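Local coordinates for DyP-type peroxidase (Pleurotus ostreatus PC15, PDB 6FSK), which is a heme-b dye-decolorizing peroxidase that presumably uses hydrogen peroxide to oxidise dyes and probably also Mn(II), at residues N7-I12 with P473-L478; D236-T241 with V383-S388. The protein carries 1 engineered substitution. One frame throughout, in Å; residues are numbered along the deposited sequence.

Contact 1: N7-I12 with P473-L478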
# COMPACT_ATOMS: atom_id res chain seq x y z
N ASN A 7 19.91 -12.06 -2.43
CA ASN A 7 20.40 -10.71 -2.61
C ASN A 7 19.26 -9.67 -2.41
O ASN A 7 19.55 -8.50 -2.38
CB ASN A 7 21.04 -10.46 -3.99
CG ASN A 7 21.92 -9.25 -4.03
OD1 ASN A 7 22.65 -8.95 -3.08
ND2 ASN A 7 21.78 -8.51 -5.10
N ILE A 8 18.04 -10.16 -2.27
CA ILE A 8 16.82 -9.26 -2.25
C ILE A 8 16.26 -9.24 -0.83
O ILE A 8 16.03 -10.28 -0.18
CB ILE A 8 15.76 -9.82 -3.24
CG1 ILE A 8 16.31 -9.68 -4.66
CG2 ILE A 8 14.47 -9.01 -3.15
CD1 ILE A 8 15.70 -10.67 -5.64
N GLN A 9 15.97 -8.05 -0.32
CA GLN A 9 15.33 -7.97 0.94
C GLN A 9 13.95 -8.58 0.95
O GLN A 9 13.14 -8.34 0.07
CB GLN A 9 15.32 -6.50 1.46
CG GLN A 9 16.68 -5.91 1.81
CD GLN A 9 16.54 -4.63 2.62
OE1 GLN A 9 15.96 -4.69 3.71
NE2 GLN A 9 17.10 -3.53 2.14
N GLY A 10 13.71 -9.34 2.03
CA GLY A 10 12.60 -10.28 2.09
C GLY A 10 11.20 -9.66 2.16
O GLY A 10 10.24 -10.30 1.79
N ASP A 11 11.10 -8.39 2.51
CA ASP A 11 9.76 -7.82 2.46
C ASP A 11 9.29 -7.56 1.07
O ASP A 11 8.05 -7.42 0.91
CB ASP A 11 9.67 -6.49 3.22
CG ASP A 11 8.24 -6.17 3.72
OD1 ASP A 11 7.53 -7.14 4.14
OD2 ASP A 11 7.92 -4.97 3.80
N ILE A 12 10.17 -7.48 0.07
CA ILE A 12 9.81 -7.07 -1.27
C ILE A 12 9.11 -8.28 -1.94
O ILE A 12 8.01 -8.18 -2.39
CB ILE A 12 11.03 -6.57 -2.08
CG1 ILE A 12 11.77 -5.44 -1.40
CG2 ILE A 12 10.63 -6.21 -3.47
CD1 ILE A 12 13.16 -5.25 -1.89
N PRO A 473 17.76 -1.31 -0.56
CA PRO A 473 18.78 -1.79 -1.46
C PRO A 473 18.95 -3.29 -1.31
O PRO A 473 18.54 -3.95 -0.35
CB PRO A 473 20.06 -1.00 -1.01
CG PRO A 473 19.52 0.11 -0.11
CD PRO A 473 18.33 -0.50 0.54
N SER A 474 19.67 -3.87 -2.29
CA SER A 474 20.04 -5.26 -2.19
C SER A 474 21.12 -5.49 -1.15
O SER A 474 21.75 -4.54 -0.71
CB SER A 474 20.61 -5.68 -3.60
OG SER A 474 21.96 -5.17 -3.73
N ILE A 475 21.33 -6.75 -0.79
CA ILE A 475 22.34 -7.09 0.20
C ILE A 475 23.73 -6.68 -0.33
O ILE A 475 24.48 -6.02 0.39
CB ILE A 475 22.28 -8.54 0.60
CG1 ILE A 475 20.88 -8.97 1.16
CG2 ILE A 475 23.42 -8.87 1.56
CD1 ILE A 475 20.50 -8.15 2.38
N THR A 476 24.09 -6.99 -1.57
CA THR A 476 25.42 -6.53 -2.02
C THR A 476 25.52 -5.00 -2.14
O THR A 476 26.59 -4.46 -1.93
CB THR A 476 25.87 -7.18 -3.31
OG1 THR A 476 24.90 -6.94 -4.27
CG2 THR A 476 26.05 -8.64 -3.15
N ALA A 477 24.43 -4.26 -2.43
CA ALA A 477 24.45 -2.82 -2.39
C ALA A 477 24.77 -2.32 -0.98
O ALA A 477 25.60 -1.41 -0.83
CB ALA A 477 23.15 -2.19 -2.86
N LEU A 478 24.11 -2.89 0.01
CA LEU A 478 24.39 -2.49 1.40
C LEU A 478 25.89 -2.73 1.75
O LEU A 478 26.50 -1.89 2.42
CB LEU A 478 23.48 -3.16 2.37
CG LEU A 478 21.97 -2.92 2.22
CD1 LEU A 478 21.14 -3.84 3.09
CD2 LEU A 478 21.67 -1.51 2.57
O HOH W 1 16.58 -5.69 -1.88
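N7 carries its CG anti to the backbone N (chi1 -161°), which swings the amide over the first turn of helix 475-481, while Q9, with CG beside its own backbone N (chi1 -67°) and the chain extended beyond, reaches for the carbonyl of P473. The contact ties the N-terminal loop before strand 20-28 to the start of the last helix, which follows strand 462-472 of the central sheet; S474 is the N-cap, its OG accepting from A477 N at 2.9 Å. The amide of N7 lies at the N-terminal end of the helix and crosses the side chain of T476 at about a right angle. Its OD1 takes two donors, T476 N at 2.9 Å, lying in the carbonyl plane, and T476 OG1 at 3.2 Å, tilted from that plane. A second acceptor of the same residue, the backbone O of N7, binds I475 N at 3.0 Å. The backbone N-H groups of I475, T476 and A477, which have no acceptor one turn earlier within the helix, are thereby satisfied by the N-terminal loop and by the cap. ND2 of N7 packs against CB of S474.

Two residues on, NE2 of Q9 meets P473 O on a lone pair, and that oxygen lies almost in the plane of the Q9 amide. The same NE2 also bonds V77 O of the adjacent strand 74-80, so both partners fix the rotation of the amide. Water 1 links the same two residues, accepting from Q9 N and giving a weak bond to P473 O. The direct Q9 NE2 to P473 O bond measures 2.9 Å, with an angle of 168° at the hydrogen.

Contact 2: D236-T241 with V383-S388; sequences DGSFLT and VCYSSS
Four backbone hydrogen bonds join F239 to S386 and T241 to C384, the two antiparallel hydrogen-bonded pairs of the contact. In the first pair F239 N gives to S386 O at 3.0 Å and S386 N returns a longer bond to F239 O; in the second, T241 N donates to C384 O at 2.9 Å and C384 N to T241 O. CA-H groups add to them: the hydrogen on Y385 CA points at F239 O (3.1 Å), and that on V383 CA at T241 O. Water 2 bridges T241 OG1 and C384 O, to which it donates.

These are neighbouring strands, 238-247 and 379-386, of the antiparallel sheet in this DyP-type fold. The T241 and C384 side chains share one face, which looks toward the heme: C384 is about 6 Å from the cofactor, side chain to heme, and near F382 and R355, both heme-binding residues.

Apolar packing gathers on the face that carries L240 and Y385, a non-hydrogen-bonded pair whose side chains run side by side. CG of Y385 stands anti to its carbonyl carbon (chi1 -62°), laying CE1 3.7 Å from L240 CG; L240 CD2 meets V383 CG1 at 3.8 Å. The phenol oxygen touches L240 CD1, but its polar partner is D11. Replacing Y385 by an alanine would probably leave the D11 carboxylate without that hydroxyl and the flank of L240 without its ring neighbour.

Polar groups gather where strand 238-247 starts and strand 379-386 ends. S238 OG comes to the edge of the Y385 ring, near its plane, while bonding I217 O. S386 O lies in the plane of the F239 ring, at its edge. Beyond it, S386 OG accepts from S388 N at 3.1 Å, closing an ST turn.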
# COMPACT_ATOMS: atom_id res chain seq x y z
N ASP A 236 18.19 -4.91 -7.93
CA ASP A 236 17.53 -5.77 -6.95
C ASP A 236 17.15 -4.98 -5.66
O ASP A 236 16.82 -5.64 -4.71
CB ASP A 236 18.29 -7.02 -6.58
CG ASP A 236 18.28 -8.06 -7.71
OD1 ASP A 236 17.38 -7.95 -8.57
OD2 ASP A 236 19.19 -8.95 -7.74
N GLY A 237 17.15 -3.68 -5.75
CA GLY A 237 16.45 -2.81 -4.75
C GLY A 237 15.03 -2.52 -5.27
O GLY A 237 14.66 -2.76 -6.45
N SER A 238 14.21 -2.00 -4.37
CA SER A 238 12.83 -1.62 -4.74
C SER A 238 12.48 -0.34 -3.95
O SER A 238 13.01 -0.13 -2.87
CB SER A 238 11.91 -2.76 -4.39
OG SER A 238 10.56 -2.49 -4.85
N PHE A 239 11.57 0.43 -4.46
CA PHE A 239 11.06 1.65 -3.82
C PHE A 239 9.93 1.28 -2.89
O PHE A 239 8.94 0.65 -3.27
CB PHE A 239 10.59 2.69 -4.81
CG PHE A 239 11.66 3.29 -5.67
CD1 PHE A 239 12.38 4.35 -5.22
CD2 PHE A 239 12.00 2.76 -6.92
CE1 PHE A 239 13.38 4.90 -5.94
CE2 PHE A 239 13.05 3.29 -7.63
CZ PHE A 239 13.70 4.42 -7.17
N LEU A 240 10.13 1.66 -1.63
CA LEU A 240 9.20 1.46 -0.52
C LEU A 240 8.47 2.79 -0.31
O LEU A 240 9.10 3.77 0.16
CB LEU A 240 9.97 1.10 0.74
CG LEU A 240 9.21 0.59 1.93
CD1 LEU A 240 10.12 0.01 2.99
CD2 LEU A 240 8.31 1.65 2.56
N THR A 241 7.18 2.84 -0.57
CA THR A 241 6.32 3.98 -0.18
C THR A 241 5.68 3.68 1.15
O THR A 241 5.01 2.66 1.30
CB THR A 241 5.26 4.24 -1.26
OG1 THR A 241 5.88 4.70 -2.46
CG2 THR A 241 4.29 5.33 -0.74
N VAL A 383 2.27 0.33 3.19
CA VAL A 383 3.56 0.18 2.58
C VAL A 383 3.39 -0.49 1.21
O VAL A 383 2.64 -1.47 1.12
CB VAL A 383 4.52 -0.68 3.43
CG1 VAL A 383 5.74 -1.12 2.64
CG2 VAL A 383 4.93 0.12 4.64
N CYS A 384 3.97 0.01 0.16
CA CYS A 384 3.94 -0.70 -1.15
C CYS A 384 5.31 -0.58 -1.80
O CYS A 384 6.04 0.40 -1.57
CB CYS A 384 2.82 -0.21 -2.07
SG CYS A 384 3.08 1.40 -2.80
N TYR A 385 5.60 -1.53 -2.65
CA TYR A 385 6.80 -1.65 -3.41
C TYR A 385 6.57 -1.69 -4.90
O TYR A 385 5.61 -2.37 -5.37
CB TYR A 385 7.56 -2.93 -3.09
CG TYR A 385 8.05 -3.05 -1.67
CD1 TYR A 385 9.25 -2.48 -1.27
CD2 TYR A 385 7.30 -3.71 -0.70
CE1 TYR A 385 9.70 -2.57 0.06
CE2 TYR A 385 7.73 -3.77 0.61
CZ TYR A 385 8.96 -3.22 0.98
OH TYR A 385 9.40 -3.31 2.27
N SER A 386 7.46 -1.07 -5.62
CA SER A 386 7.59 -1.25 -7.07
C SER A 386 8.92 -0.64 -7.51
O SER A 386 9.62 -0.02 -6.71
CB SER A 386 6.47 -0.70 -7.92
OG SER A 386 6.61 0.68 -8.18
N SER A 387 9.30 -0.81 -8.76
CA SER A 387 10.51 -0.25 -9.24
C SER A 387 10.36 1.17 -9.69
O SER A 387 11.31 1.79 -10.20
CB SER A 387 11.11 -1.10 -10.36
OG SER A 387 10.26 -1.04 -11.48
N SER A 388 9.17 1.77 -9.51
CA SER A 388 8.96 3.15 -9.89
C SER A 388 7.77 3.69 -9.10
O SER A 388 6.63 3.33 -9.33
CB SER A 388 8.66 3.28 -11.36
OG SER A 388 8.36 4.60 -11.77
O HOH W 2 6.49 2.23 -3.78

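In the fold
Contact 2 is wholly buried, its centre about 10 Å from the centre of the chain, whereas that of contact 1 is about 20 Å away and the contact is only partly buried, with T476 exposed. Their chemistry follows: contact 1 is mostly polar, with side-chain amides and a helix start held together, while contact 2 joins regular strand pairing to apolar packing, with its C384 face near the heme. Strand 462-472 leads into the helix of contact 1 and is also the other sheet neighbour of strand 238-247. Through D11 and I12, the N-terminal loop reaches Y385 and S238. Along the chain, contact 2 is nested inside the loop closed by contact 1.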